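Local coordinates for YjbQ family protein (Aeropyrum pernix, PDB 2P6H), which is of unknown function but belongs to the YjbQ (UPF0047) family, and holds a sulfate ion in the crystal, at residues I114-M119 against R123-N128. Sequence-based numbering, arbitrary orientation.
Sequences ILFVEM and RERTVN. With SO4 (sulfate ion), chain C.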
loop_
_atom_site.group_PDB
_atom_site.type_symbol
_atom_site.label_atom_id
_atom_site.label_comp_id
_atom_site.label_asym_id
_atom_site.label_seq_id
_atom_site.Cartn_x
_atom_site.Cartn_y
_atom_site.Cartn_z
ATOM N N ILE A 114 4.402 4.778 13.047
ATOM C CA ILE A 114 5.039 4.886 11.742
ATOM C C ILE A 114 6.380 4.202 11.797
ATOM O O ILE A 114 7.303 4.641 12.471
ATOM C CB ILE A 114 5.236 6.365 11.353
ATOM C CG1 ILE A 114 3.888 7.088 11.375
ATOM C CG2 ILE A 114 5.796 6.453 9.919
ATOM C CD1 ILE A 114 3.845 8.614 11.291
ATOM N N LEU A 115 6.513 3.108 11.064
ATOM C CA LEU A 115 7.745 2.340 11.097
ATOM C C LEU A 115 8.568 2.400 9.819
ATOM O O LEU A 115 8.064 2.128 8.729
ATOM C CB LEU A 115 7.422 0.871 11.397
ATOM C CG LEU A 115 6.531 0.656 12.630
ATOM C CD1 LEU A 115 6.176 -0.804 12.778
ATOM C CD2 LEU A 115 7.259 1.154 13.876
ATOM N N PHE A 116 9.838 2.764 9.958
ATOM C CA PHE A 116 10.747 2.794 8.824
ATOM C C PHE A 116 11.268 1.361 8.743
ATOM O O PHE A 116 11.732 0.803 9.742
ATOM C CB PHE A 116 11.929 3.732 9.071
ATOM C CG PHE A 116 12.829 3.881 7.875
ATOM C CD1 PHE A 116 13.832 2.953 7.627
ATOM C CD2 PHE A 116 12.656 4.937 6.981
ATOM C CE1 PHE A 116 14.653 3.068 6.508
ATOM C CE2 PHE A 116 13.475 5.065 5.854
ATOM C CZ PHE A 116 14.474 4.128 5.618
ATOM N N VAL A 117 11.180 0.767 7.562
ATOM C CA VAL A 117 11.655 -0.591 7.380
ATOM C C VAL A 117 12.880 -0.618 6.492
ATOM O O VAL A 117 12.805 -0.476 5.279
ATOM C CB VAL A 117 10.560 -1.377 6.693
ATOM C CG1 VAL A 117 10.977 -2.839 6.549
ATOM C CG2 VAL A 117 9.278 -1.298 7.502
ATOM N N GLU A 118 14.051 -0.769 7.110
ATOM C CA GLU A 118 15.329 -0.819 6.386
ATOM C C GLU A 118 15.614 -2.260 5.953
ATOM O O GLU A 118 15.522 -3.189 6.763
ATOM C CB GLU A 118 16.464 -0.324 7.295
ATOM C CG GLU A 118 17.874 -0.459 6.723
ATOM C CD GLU A 118 18.070 0.342 5.448
ATOM O OE1 GLU A 118 17.657 -0.139 4.369
ATOM O OE2 GLU A 118 18.627 1.457 5.521
ATOM N N MET A 119 15.954 -2.451 4.681
ATOM C CA MET A 119 16.247 -3.790 4.191
ATOM C C MET A 119 17.622 -3.874 3.531
ATOM O O MET A 119 18.048 -4.948 3.093
ATOM C CB MET A 119 15.138 -4.252 3.237
ATOM C CG MET A 119 13.814 -4.451 3.977
ATOM S SD MET A 119 12.378 -4.765 2.956
ATOM C CE MET A 119 11.854 -3.092 2.585
ATOM N N ARG A 123 22.568 2.358 6.537
ATOM C CA ARG A 123 22.585 3.522 5.641
ATOM C C ARG A 123 21.955 4.748 6.304
ATOM O O ARG A 123 21.221 4.653 7.279
ATOM C CB ARG A 123 21.777 3.210 4.374
ATOM C CG ARG A 123 22.432 2.223 3.410
ATOM C CD ARG A 123 21.642 2.143 2.098
ATOM N NE ARG A 123 22.069 1.021 1.249
ATOM C CZ ARG A 123 23.179 1.151 0.489
ATOM N NH1 ARG A 123 23.921 2.248 0.516
ATOM N NH2 ARG A 123 23.540 0.130 -0.305
ATOM N N GLU A 124 22.276 5.907 5.745
ATOM C CA GLU A 124 21.677 7.107 6.230
ATOM C C GLU A 124 20.516 7.361 5.290
ATOM O O GLU A 124 20.685 7.769 4.149
ATOM C CB GLU A 124 22.740 8.260 6.246
ATOM C CG GLU A 124 22.112 9.638 6.038
ATOM C CD GLU A 124 22.377 10.483 7.261
ATOM O OE1 GLU A 124 22.226 9.964 8.366
ATOM O OE2 GLU A 124 22.758 11.637 7.112
ATOM N N ARG A 125 19.332 7.049 5.800
ATOM C CA ARG A 125 18.115 7.141 5.007
ATOM C C ARG A 125 17.322 8.435 5.178
ATOM O O ARG A 125 17.596 9.224 6.073
ATOM C CB ARG A 125 17.234 5.950 5.334
ATOM C CG ARG A 125 17.879 4.608 5.084
ATOM C CD ARG A 125 18.249 4.390 3.612
ATOM N NE ARG A 125 18.218 2.963 3.310
ATOM C CZ ARG A 125 18.146 2.462 2.081
ATOM N NH1 ARG A 125 18.116 3.280 1.027
ATOM N NH2 ARG A 125 18.031 1.143 1.898
ATOM N N THR A 126 16.349 8.648 4.299
ATOM C CA THR A 126 15.508 9.853 4.310
ATOM C C THR A 126 14.022 9.522 4.334
ATOM O O THR A 126 13.563 8.555 3.740
ATOM C CB THR A 126 15.793 10.670 3.057
ATOM O OG1 THR A 126 17.164 11.076 3.068
ATOM C CG2 THR A 126 14.906 11.919 3.037
ATOM N N VAL A 127 13.276 10.338 5.102
ATOM C CA VAL A 127 11.823 10.256 5.081
ATOM C C VAL A 127 11.303 11.607 4.698
ATOM O O VAL A 127 11.673 12.618 5.291
ATOM C CB VAL A 127 11.309 9.947 6.492
ATOM C CG1 VAL A 127 9.774 10.026 6.507
ATOM C CG2 VAL A 127 11.737 8.570 6.935
ATOM N N ASN A 128 10.497 11.619 3.637
ATOM C CA ASN A 128 9.962 12.875 3.182
ATOM C C ASN A 128 8.531 13.039 3.704
ATOM O O ASN A 128 7.822 12.067 3.929
ATOM C CB ASN A 128 9.956 12.856 1.635
ATOM C CG ASN A 128 11.369 12.966 1.090
ATOM O OD1 ASN A 128 11.690 12.471 0.016
ATOM N ND2 ASN A 128 12.232 13.670 1.853
HETATM S S SO4 C . 17.726 3.205 -2.907
HETATM O O1 SO4 C . 18.771 2.169 -3.351
HETATM O O2 SO4 C . 18.297 4.527 -2.650
HETATM O O3 SO4 C . 17.082 2.793 -1.664
HETATM O O4 SO4 C . 16.695 3.355 -3.927
#
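Arg125 runs past the ring of Phe116 to reach the carboxylate of Glu118. Its CB lies 3.3 Å from Phe116 CZ, approaching the ring obliquely, and CG touches the same ring carbon. The chain then bends at chi2 (-62°), which brings NE round to the carboxylate. Arg125 NE donates to Glu118 OE2 at 2.7 Å, and Arg125 NH2 donates to Glu118 OE1 at 2.8 Å. This is a side-on, two-nitrogen salt bridge. Both oxygens use their syn lone pairs, and the two flat groups are only 23° from coplanar. Arg125 NH1 donates to sulfate O3 at 2.9 Å. Arg123 CD covers one guanidinium face. Beside Arg125, Val127 CG2 meets the edge of the Phe116 ring at CD2, 3.7 Å away. The contact joins facing strands of two different antiparallel sheets. Thr10 OG1 is also hydrogen-bonded to Glu118 OE2, and Thr45 OG1 to both Arg125 NH2 and the sulfate. A methionine in place of Arg125 would probably leave the buried Glu118 carboxylate without its paired charge and the sulfate without one donor. The buried carboxylate is matched by a fixed guanidinium whose third nitrogen suits an anion site, consistent with the bound sulfate, probably from the crystallisation liquor.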